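Local coordinates for bromodomain factor 2 protein (Trypanosoma cruzi, PDB 6NIM) that probably recognises acetylated lysines, such as those of histone tails, through its bromodomain, a bundle of four helices, at residues 30-35 and 95-100; 17-22 and 111-116; 42-47 and 84-89. One frame throughout, in Å; residues are numbered along the deposited sequence.

Contact 1 of 3, residues 30-35 and 95-100; sequences KMFHHP and QQALSF. With SO4 (sulfate ion), chain D.
Met31 and Gln96 meet at one acceptor, OD1 of Asp27, which takes hydrogen bonds from the backbone N of Met31 and from NE2 of Gln96. Gln96 is gripped at both ends of its amide, since OE1 accepts a hydrogen bond from the backbone N of Leu29, which should fix the rotation of the group. Its side chain reaches out from helix 92-110 fully extended, with CG anti to the backbone N (chi1 -167°), and passes alongside Met31 in the opposite direction, bringing NE2 to 3.6 Å from Met31 CG. Gln96 NE2 also lies 3.7 Å from Phe32 CE2, at a slant to the ring. Within the loop, Met31 CG sits over the centre of the Phe32 ring, 3.8 Å above its plane. CE2 of Phe32 approaches one face of the Phe100 ring, 3.5 Å from CD2, toward the rim, and the planes are inclined at 41°. Ala97 CA lies at the edge of Phe32, near the ring plane and 4.3 Å from CZ. Farther along, His33 ND1 donates a hydrogen bond of 2.7 Å to O2 of a sulfate, probably from the crystallisation liquor, and His34 NE2 adds a weak one. The loop follows helix 13-26 and corresponds to the start of the bromodomain ZA loop; Phe32 probably occupies the place of the phenylalanine of the WPF shelf, beside the acetyl-lysine pocket. It packs against helix 92-110, while Met79 and Ala83 of helix 69-86 and Leu54 of helix 54-62 surround it.

Contact 2 of 3, residues 17-22 and 111-116; sequences LAFVHQ and CGLSVD
Cys111 leans from the end of helix 92-110 onto the flank of helix 13-26. Its CB comes to 4.1 Å from the backbone N of Phe19, and the sulfur beyond it does most of the touching. With SG anti to the carbonyl carbon (chi1 -63°), the thiol is laid over the turn that joins Ala18, Phe19 and Gln22. There SG lies 3.7 Å from Phe19 CA and 3.8 Å from the carbonyl carbon of Ala18, so that it rests on the helix backbone as much as on side chains. Gln22, one turn on, closes over the sulfur with its CG, also 3.7 Å away, and Ala18 CB stands a little farther off at 4.2 Å. The chain then turns at Gly112, whose positive phi marks the C-prime residue of a Schellman motif: Leu113 N bonds back to Ala108 O and Gly112 N to Arg109 O. This turn brings Leu113 back toward helix 13-26. Its side chain crosses that of Phe19 at about a right angle, and the CD1 branch presses on the root of the aromatic, 3.7 Å from Phe19 CB and 3.8 Å from CG, meeting the ring obliquely. The Phe19 ring itself leads away, toward Ala108 and Val76 of helices 92-110 and 69-86. No hydrogen bond spans the two segments. Sulfur and carbon atoms, those of the helix backbone among them, meet by van der Waals contact, so the end of helix 92-110 rests on helix 13-26 by apolar packing without directional bonds, while the two Schellman bonds close the helix itself.

Contact 3 of 3, residues 42-47 and 84-89; sequences PDYHKV and LEYNAK. With SO4 (sulfate ion), chain C.
Tyr44 sets the CD1 edge of its ring over the face of Tyr86, close to the ring centre and 3.5 Å above its plane. The pair is edge-to-face, with centroids 4.8 Å apart and planes at 59°, and the nearest carbons are CD1 of Tyr44 and CD1 of Tyr86. Val47, a turn later in helix 44-47, comes instead to the rim of Tyr86: its CB lies near the ring plane, 4.0 Å from CD1, and both of its methyls approach that edge too. The phenol end of Tyr86 is fixed by Asp43, because OH donates to Asp43 OD1 in a short hydrogen bond of 2.6 Å. The oxygen is met on its syn side, 15° out of the carboxylate plane, while carboxylate and ring are strongly tilted to one another. Asp43 can reach the hydroxyl because its CG lies between the backbone N and the carbonyl carbon (chi1 68°). At the other border a water donates to both Val47 O and Glu85 OE1, joining two acceptors that could not bond to each other. The backbone N of Lys89 donates a 2.6 Å hydrogen bond to O3 of a sulfate, probably from the crystallisation liquor, and Lys89 NZ makes a salt bridge to Asp118 of the second subunit. Asn87 ND2 hydrogen-bonds to Ala83 O; by its place at the start of the BC loop, Asn87 probably corresponds to the conserved asparagine that binds acetyl-lysine in bromodomains. The sequence puts Tyr44 at the conserved tyrosine of the ZA loop and Tyr86 just before that asparagine, so the pair probably joins the two loops at the rim of the acetyl-lysine pocket.

Overall arrangement
Contact 1 is the most buried of the three, contact 2 is partly buried, and contact 3 lies at the surface. Contacts 1 and 2 both involve helices 13-26 and 92-110 or the loops that follow them, yet their centres are about 17 Å apart and they do not touch. Contacts 1 and 3 do touch: Leu84 packs on Ala97 and Leu98, and Met31 CE on Asn87, where helices 69-86 and 92-110 run together. Contacts 2 and 3 lie on opposite sides of the chain's centre. Chemistry follows place: contact 2 is purely apolar, contact 1 combines aromatic packing with a glutamine amide held by the neighbouring loop, and contact 3 joins an edge-to-face tyrosine pair with a phenol-carboxylate bond and a bridging water.

Contact 1 of 3, residues 30-35 and 95-100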
loop_
_atom_site.group_PDB
_atom_site.type_symbol
_atom_site.label_atom_id
_atom_site.label_comp_id
_atom_site.label_asym_id
_atom_site.label_seq_id
_atom_site.Cartn_x
_atom_site.Cartn_y
_atom_site.Cartn_z
ATOM N N LYS A 30 3.943 15.761 -15.402
ATOM C CA LYS A 30 4.705 14.608 -15.942
ATOM C C LYS A 30 5.571 13.961 -14.845
ATOM O O LYS A 30 6.679 13.449 -15.133
ATOM C CB LYS A 30 5.530 15.089 -17.135
ATOM C CG LYS A 30 4.718 15.773 -18.216
ATOM C CD LYS A 30 5.545 16.026 -19.464
ATOM C CE LYS A 30 4.836 16.949 -20.423
ATOM N NZ LYS A 30 3.611 16.318 -20.960
ATOM N N MET A 31 5.085 13.963 -13.608
ATOM C CA MET A 31 5.870 13.521 -12.438
ATOM C C MET A 31 5.761 11.995 -12.279
ATOM O O MET A 31 6.504 11.414 -11.480
ATOM C CB MET A 31 5.368 14.239 -11.181
ATOM C CG MET A 31 3.939 13.925 -10.850
ATOM S SD MET A 31 3.340 14.824 -9.395
ATOM C CE MET A 31 4.174 13.932 -8.080
ATOM N N PHE A 32 4.875 11.353 -13.041
ATOM C CA PHE A 32 4.618 9.895 -12.964
ATOM C C PHE A 32 4.983 9.195 -14.288
ATOM O O PHE A 32 4.753 7.984 -14.399
ATOM C CB PHE A 32 3.138 9.639 -12.663
ATOM C CG PHE A 32 2.611 10.166 -11.351
ATOM C CD1 PHE A 32 3.215 9.839 -10.143
ATOM C CD2 PHE A 32 1.494 10.991 -11.335
ATOM C CE1 PHE A 32 2.704 10.311 -8.945
ATOM C CE2 PHE A 32 0.976 11.448 -10.133
ATOM C CZ PHE A 32 1.581 11.114 -8.947
ATOM N N HIS A 33 5.508 9.910 -15.279
ATOM C CA HIS A 33 5.699 9.316 -16.626
ATOM C C HIS A 33 6.846 8.301 -16.602
ATOM O O HIS A 33 6.763 7.326 -17.353
ATOM C CB HIS A 33 5.865 10.381 -17.721
ATOM C CG HIS A 33 4.602 11.051 -18.126
ATOM N ND1 HIS A 33 4.557 11.968 -19.164
ATOM C CD2 HIS A 33 3.350 10.979 -17.625
ATOM C CE1 HIS A 33 3.334 12.437 -19.283
ATOM N NE2 HIS A 33 2.568 11.831 -18.359
ATOM N N HIS A 34 7.918 8.557 -15.848
ATOM C CA HIS A 34 9.201 7.816 -15.973
ATOM C C HIS A 34 9.785 7.517 -14.602
ATOM O O HIS A 34 9.500 8.230 -13.641
ATOM C CB HIS A 34 10.172 8.608 -16.860
ATOM C CG HIS A 34 9.652 8.775 -18.248
ATOM N ND1 HIS A 34 9.597 7.721 -19.159
ATOM C CD2 HIS A 34 9.165 9.856 -18.885
ATOM C CE1 HIS A 34 9.057 8.154 -20.280
ATOM N NE2 HIS A 34 8.806 9.459 -20.145
ATOM N N PRO A 35 10.607 6.452 -14.472
ATOM C CA PRO A 35 11.353 6.186 -13.244
ATOM C C PRO A 35 12.182 7.397 -12.802
ATOM O O PRO A 35 12.696 8.128 -13.633
ATOM C CB PRO A 35 12.304 5.024 -13.603
ATOM C CG PRO A 35 11.671 4.380 -14.807
ATOM C CD PRO A 35 10.912 5.462 -15.527
ATOM N N GLN A 95 0.718 18.155 -4.180
ATOM C CA GLN A 95 -0.696 18.496 -4.405
ATOM C C GLN A 95 -1.246 17.678 -5.579
ATOM O O GLN A 95 -2.347 17.190 -5.448
ATOM C CB GLN A 95 -0.899 19.983 -4.673
ATOM C CG GLN A 95 -2.368 20.355 -4.575
ATOM C CD GLN A 95 -2.584 21.832 -4.707
ATOM O OE1 GLN A 95 -2.899 22.311 -5.795
ATOM N NE2 GLN A 95 -2.301 22.551 -3.621
ATOM N N GLN A 96 -0.497 17.528 -6.684
ATOM C CA GLN A 96 -0.979 16.679 -7.804
ATOM C C GLN A 96 -1.159 15.236 -7.311
ATOM O O GLN A 96 -2.128 14.585 -7.699
ATOM C CB GLN A 96 -0.078 16.726 -9.034
ATOM C CG GLN A 96 -0.787 16.092 -10.230
ATOM C CD GLN A 96 0.106 15.987 -11.439
ATOM O OE1 GLN A 96 0.381 16.974 -12.111
ATOM N NE2 GLN A 96 0.531 14.773 -11.729
ATOM N N ALA A 97 -0.268 14.776 -6.449
ATOM C CA ALA A 97 -0.349 13.406 -5.906
ATOM C C ALA A 97 -1.585 13.285 -5.013
ATOM O O ALA A 97 -2.219 12.227 -5.062
ATOM C CB ALA A 97 0.921 13.085 -5.204
ATOM N N LEU A 98 -1.950 14.324 -4.263
ATOM C CA LEU A 98 -3.211 14.321 -3.459
ATOM C C LEU A 98 -4.399 14.148 -4.388
ATOM O O LEU A 98 -5.297 13.356 -4.091
ATOM C CB LEU A 98 -3.371 15.633 -2.687
ATOM C CG LEU A 98 -2.626 15.800 -1.367
ATOM C CD1 LEU A 98 -2.949 17.180 -0.806
ATOM C CD2 LEU A 98 -3.002 14.718 -0.347
ATOM N N SER A 99 -4.392 14.902 -5.493
ATOM C CA SER A 99 -5.464 14.872 -6.504
ATOM C C SER A 99 -5.533 13.444 -7.062
ATOM O O SER A 99 -6.633 12.849 -7.148
ATOM C CB SER A 99 -5.204 15.907 -7.563
ATOM O OG SER A 99 -6.065 15.681 -8.640
ATOM N N PHE A 100 -4.385 12.897 -7.447
ATOM C CA PHE A 100 -4.329 11.537 -8.035
ATOM C C PHE A 100 -4.864 10.510 -7.024
ATOM O O PHE A 100 -5.650 9.615 -7.432
ATOM C CB PHE A 100 -2.920 11.181 -8.520
ATOM C CG PHE A 100 -2.694 11.465 -9.987
ATOM C CD1 PHE A 100 -2.950 12.721 -10.511
ATOM C CD2 PHE A 100 -2.255 10.468 -10.852
ATOM C CE1 PHE A 100 -2.780 12.986 -11.867
ATOM C CE2 PHE A 100 -2.083 10.737 -12.202
ATOM C CZ PHE A 100 -2.322 12.004 -12.705
HETATM S S SO4 D . 7.008 12.730 -21.563
HETATM O O1 SO4 D . 7.465 11.748 -22.503
HETATM O O2 SO4 D . 7.060 12.176 -20.235
HETATM O O3 SO4 D . 5.640 13.109 -21.882
HETATM O O4 SO4 D . 7.855 13.891 -21.615
#

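Contact 2 of 3, residues 17-22 and 111-116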
loop_
_atom_site.group_PDB
_atom_site.type_symbol
_atom_site.label_atom_id
_atom_site.label_comp_id
_atom_site.label_asym_id
_atom_site.label_seq_id
_atom_site.Cartn_x
_atom_site.Cartn_y
_atom_site.Cartn_z
ATOM N N LEU A 17 -4.435 -0.908 -19.582
ATOM C CA LEU A 17 -3.628 0.026 -20.385
ATOM C C LEU A 17 -4.397 1.336 -20.569
ATOM O O LEU A 17 -3.751 2.397 -20.507
ATOM C CB LEU A 17 -3.250 -0.615 -21.730
ATOM C CG LEU A 17 -2.200 -1.707 -21.575
ATOM C CD1 LEU A 17 -2.100 -2.560 -22.841
ATOM C CD2 LEU A 17 -0.842 -1.099 -21.214
ATOM N N ALA A 18 -5.719 1.263 -20.774
ATOM C CA ALA A 18 -6.551 2.476 -20.968
ATOM C C ALA A 18 -6.447 3.311 -19.691
ATOM O O ALA A 18 -6.308 4.556 -19.756
ATOM C CB ALA A 18 -7.981 2.102 -21.268
ATOM N N PHE A 19 -6.509 2.626 -18.550
ATOM C CA PHE A 19 -6.419 3.252 -17.205
ATOM C C PHE A 19 -5.084 3.985 -17.054
ATOM O O PHE A 19 -5.069 5.177 -16.719
ATOM C CB PHE A 19 -6.625 2.145 -16.168
ATOM C CG PHE A 19 -6.278 2.453 -14.738
ATOM C CD1 PHE A 19 -6.790 3.574 -14.093
ATOM C CD2 PHE A 19 -5.524 1.555 -14.000
ATOM C CE1 PHE A 19 -6.514 3.797 -12.751
ATOM C CE2 PHE A 19 -5.239 1.799 -12.662
ATOM C CZ PHE A 19 -5.776 2.899 -12.028
ATOM N N VAL A 20 -3.982 3.336 -17.405
ATOM C CA VAL A 20 -2.623 3.931 -17.331
ATOM C C VAL A 20 -2.570 5.140 -18.269
ATOM O O VAL A 20 -2.024 6.143 -17.886
ATOM C CB VAL A 20 -1.547 2.879 -17.645
ATOM C CG1 VAL A 20 -0.191 3.507 -17.899
ATOM C CG2 VAL A 20 -1.515 1.870 -16.515
ATOM N N HIS A 21 -3.112 5.027 -19.473
ATOM C CA HIS A 21 -3.091 6.121 -20.474
ATOM C C HIS A 21 -3.887 7.334 -19.963
ATOM O O HIS A 21 -3.449 8.481 -20.187
ATOM C CB HIS A 21 -3.592 5.633 -21.847
ATOM C CG HIS A 21 -3.500 6.714 -22.864
ATOM N ND1 HIS A 21 -4.616 7.349 -23.359
ATOM C CD2 HIS A 21 -2.423 7.334 -23.388
ATOM C CE1 HIS A 21 -4.232 8.282 -24.215
ATOM N NE2 HIS A 21 -2.876 8.310 -24.216
ATOM N N GLN A 22 -5.022 7.123 -19.303
ATOM C CA GLN A 22 -5.846 8.257 -18.810
ATOM C C GLN A 22 -5.029 8.990 -17.748
ATOM O O GLN A 22 -5.042 10.220 -17.749
ATOM C CB GLN A 22 -7.171 7.792 -18.203
ATOM C CG GLN A 22 -8.198 7.284 -19.205
ATOM C CD GLN A 22 -8.717 8.341 -20.154
ATOM O OE1 GLN A 22 -9.143 9.415 -19.743
ATOM N NE2 GLN A 22 -8.748 8.027 -21.443
ATOM N N CYS A 111 -12.728 3.525 -16.960
ATOM C CA CYS A 111 -12.104 2.593 -17.950
ATOM C C CYS A 111 -12.704 1.179 -17.851
ATOM O O CYS A 111 -12.188 0.253 -18.539
ATOM C CB CYS A 111 -10.590 2.582 -17.804
ATOM S SG CYS A 111 -9.829 4.185 -18.151
ATOM N N GLY A 112 -13.786 0.997 -17.097
ATOM C CA GLY A 112 -14.527 -0.270 -17.041
ATOM C C GLY A 112 -13.925 -1.255 -16.053
ATOM O O GLY A 112 -14.310 -2.410 -16.100
ATOM N N LEU A 113 -12.987 -0.828 -15.212
ATOM C CA LEU A 113 -12.347 -1.717 -14.225
ATOM C C LEU A 113 -13.204 -1.773 -12.971
ATOM O O LEU A 113 -13.785 -0.733 -12.591
ATOM C CB LEU A 113 -10.953 -1.188 -13.892
ATOM C CG LEU A 113 -9.947 -1.304 -15.034
ATOM C CD1 LEU A 113 -8.693 -0.543 -14.712
ATOM C CD2 LEU A 113 -9.609 -2.760 -15.294
ATOM N N SER A 114 -13.181 -2.911 -12.294
ATOM C CA SER A 114 -13.836 -3.047 -10.970
ATOM C C SER A 114 -12.859 -2.515 -9.922
ATOM O O SER A 114 -11.665 -2.743 -10.101
ATOM C CB SER A 114 -14.194 -4.472 -10.703
ATOM O OG SER A 114 -15.290 -4.807 -11.530
ATOM N N VAL A 115 -13.362 -1.913 -8.852
ATOM C CA VAL A 115 -12.485 -1.416 -7.753
ATOM C C VAL A 115 -12.989 -2.001 -6.425
ATOM O O VAL A 115 -14.202 -2.305 -6.297
ATOM C CB VAL A 115 -12.396 0.116 -7.734
ATOM C CG1 VAL A 115 -11.933 0.678 -9.072
ATOM C CG2 VAL A 115 -13.686 0.761 -7.296
ATOM N N ASP A 116 -12.081 -2.130 -5.476
ATOM C CA ASP A 116 -12.414 -2.547 -4.084
ATOM C C ASP A 116 -12.245 -1.304 -3.206
ATOM O O ASP A 116 -11.137 -1.042 -2.735
ATOM C CB ASP A 116 -11.536 -3.745 -3.718
ATOM C CG ASP A 116 -11.866 -4.351 -2.373
ATOM O OD1 ASP A 116 -12.493 -3.646 -1.534
ATOM O OD2 ASP A 116 -11.514 -5.510 -2.199
#

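Contact 3 of 3, residues 42-47 and 84-89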
loop_
_atom_site.group_PDB
_atom_site.type_symbol
_atom_site.label_atom_id
_atom_site.label_comp_id
_atom_site.label_asym_id
_atom_site.label_seq_id
_atom_site.Cartn_x
_atom_site.Cartn_y
_atom_site.Cartn_z
ATOM N N PRO A 42 19.182 12.364 -5.890
ATOM C CA PRO A 42 20.041 11.343 -5.294
ATOM C C PRO A 42 19.500 10.686 -4.019
ATOM O O PRO A 42 19.890 9.580 -3.738
ATOM C CB PRO A 42 21.357 12.085 -4.970
ATOM C CG PRO A 42 21.024 13.561 -5.044
ATOM C CD PRO A 42 19.852 13.667 -6.008
ATOM N N ASP A 43 18.593 11.342 -3.288
ATOM C CA ASP A 43 18.088 10.794 -1.997
ATOM C C ASP A 43 16.840 9.929 -2.234
ATOM O O ASP A 43 16.446 9.196 -1.295
ATOM C CB ASP A 43 17.832 11.916 -0.977
ATOM C CG ASP A 43 16.675 12.825 -1.355
ATOM O OD1 ASP A 43 16.431 12.997 -2.574
ATOM O OD2 ASP A 43 16.038 13.378 -0.436
ATOM N N TYR A 44 16.282 9.958 -3.448
ATOM C CA TYR A 44 14.983 9.299 -3.762
ATOM C C TYR A 44 14.962 7.833 -3.282
ATOM O O TYR A 44 14.041 7.457 -2.522
ATOM C CB TYR A 44 14.624 9.402 -5.245
ATOM C CG TYR A 44 13.178 9.033 -5.468
ATOM C CD1 TYR A 44 12.158 9.951 -5.226
ATOM C CD2 TYR A 44 12.828 7.749 -5.859
ATOM C CE1 TYR A 44 10.821 9.611 -5.422
ATOM C CE2 TYR A 44 11.506 7.386 -6.044
ATOM C CZ TYR A 44 10.505 8.319 -5.818
ATOM O OH TYR A 44 9.208 7.938 -5.995
ATOM N N HIS A 45 15.947 7.019 -3.685
ATOM C CA HIS A 45 16.027 5.577 -3.310
ATOM C C HIS A 45 16.220 5.395 -1.795
ATOM O O HIS A 45 15.909 4.307 -1.302
ATOM C CB HIS A 45 17.120 4.860 -4.111
ATOM C CG HIS A 45 18.493 5.132 -3.599
ATOM N ND1 HIS A 45 19.056 6.393 -3.631
ATOM C CD2 HIS A 45 19.399 4.321 -3.007
ATOM C CE1 HIS A 45 20.264 6.347 -3.099
ATOM N NE2 HIS A 45 20.491 5.090 -2.701
ATOM N N LYS A 46 16.733 6.393 -1.074
ATOM C CA LYS A 46 16.853 6.347 0.405
ATOM C C LYS A 46 15.454 6.439 1.031
ATOM O O LYS A 46 15.216 5.759 2.026
ATOM C CB LYS A 46 17.784 7.459 0.899
ATOM N N VAL A 47 14.575 7.278 0.479
ATOM C CA VAL A 47 13.221 7.562 1.043
ATOM C C VAL A 47 12.256 6.462 0.578
ATOM O O VAL A 47 11.388 6.031 1.362
ATOM C CB VAL A 47 12.749 8.957 0.588
ATOM C CG1 VAL A 47 11.406 9.332 1.200
ATOM C CG2 VAL A 47 13.798 10.026 0.884
ATOM N N LEU A 84 3.451 11.206 -2.474
ATOM C CA LEU A 84 2.923 11.845 -1.232
ATOM C C LEU A 84 3.980 11.766 -0.120
ATOM O O LEU A 84 4.139 12.778 0.611
ATOM C CB LEU A 84 1.601 11.192 -0.834
ATOM C CG LEU A 84 0.441 11.625 -1.720
ATOM C CD1 LEU A 84 -0.761 10.746 -1.504
ATOM C CD2 LEU A 84 0.123 13.120 -1.523
ATOM N N GLU A 85 4.732 10.665 -0.032
ATOM C CA GLU A 85 5.814 10.535 0.988
ATOM C C GLU A 85 7.000 11.439 0.633
ATOM O O GLU A 85 7.567 12.083 1.538
ATOM C CB GLU A 85 6.349 9.102 1.101
ATOM C CG GLU A 85 5.353 8.073 1.571
ATOM C CD GLU A 85 5.810 6.627 1.338
ATOM O OE1 GLU A 85 7.007 6.338 1.592
ATOM O OE2 GLU A 85 4.984 5.787 0.878
ATOM N N TYR A 86 7.444 11.413 -0.618
ATOM C CA TYR A 86 8.719 12.042 -1.025
ATOM C C TYR A 86 8.578 13.557 -1.140
ATOM O O TYR A 86 9.523 14.254 -0.720
ATOM C CB TYR A 86 9.256 11.461 -2.343
ATOM C CG TYR A 86 10.565 12.090 -2.709
ATOM C CD1 TYR A 86 11.728 11.702 -2.063
ATOM C CD2 TYR A 86 10.626 13.148 -3.611
ATOM C CE1 TYR A 86 12.942 12.303 -2.362
ATOM C CE2 TYR A 86 11.838 13.742 -3.935
ATOM C CZ TYR A 86 12.996 13.324 -3.289
ATOM O OH TYR A 86 14.193 13.929 -3.569
ATOM N N ASN A 87 7.466 14.050 -1.686
ATOM C CA ASN A 87 7.270 15.503 -1.936
ATOM C C ASN A 87 6.656 16.121 -0.682
ATOM O O ASN A 87 5.723 15.541 -0.119
ATOM C CB ASN A 87 6.442 15.723 -3.199
ATOM C CG ASN A 87 7.151 15.206 -4.433
ATOM O OD1 ASN A 87 8.125 15.807 -4.894
ATOM N ND2 ASN A 87 6.670 14.090 -4.962
ATOM N N ALA A 88 7.224 17.232 -0.205
ATOM C CA ALA A 88 6.746 17.920 1.006
ATOM C C ALA A 88 5.343 18.504 0.776
ATOM O O ALA A 88 5.051 19.046 -0.301
ATOM C CB ALA A 88 7.749 18.980 1.391
ATOM N N LYS A 89 4.490 18.418 1.798
ATOM C CA LYS A 89 3.166 19.048 1.767
ATOM C C LYS A 89 3.391 20.522 1.470
ATOM O O LYS A 89 4.276 21.167 2.098
ATOM C CB LYS A 89 2.387 18.832 3.075
ATOM C CG LYS A 89 0.930 19.258 3.000
ATOM C CD LYS A 89 0.075 18.783 4.183
ATOM C CE LYS A 89 -1.381 19.185 4.090
ATOM N NZ LYS A 89 -2.041 18.745 2.830
HETATM S S SO4 C . 5.497 16.931 4.987
HETATM O O1 SO4 C . 6.555 16.046 5.386
HETATM O O2 SO4 C . 5.974 18.286 5.038
HETATM O O3 SO4 C . 5.086 16.618 3.644
HETATM O O4 SO4 C . 4.365 16.759 5.871
HETATM O O HOH W 1 9.043 4.014 1.213
#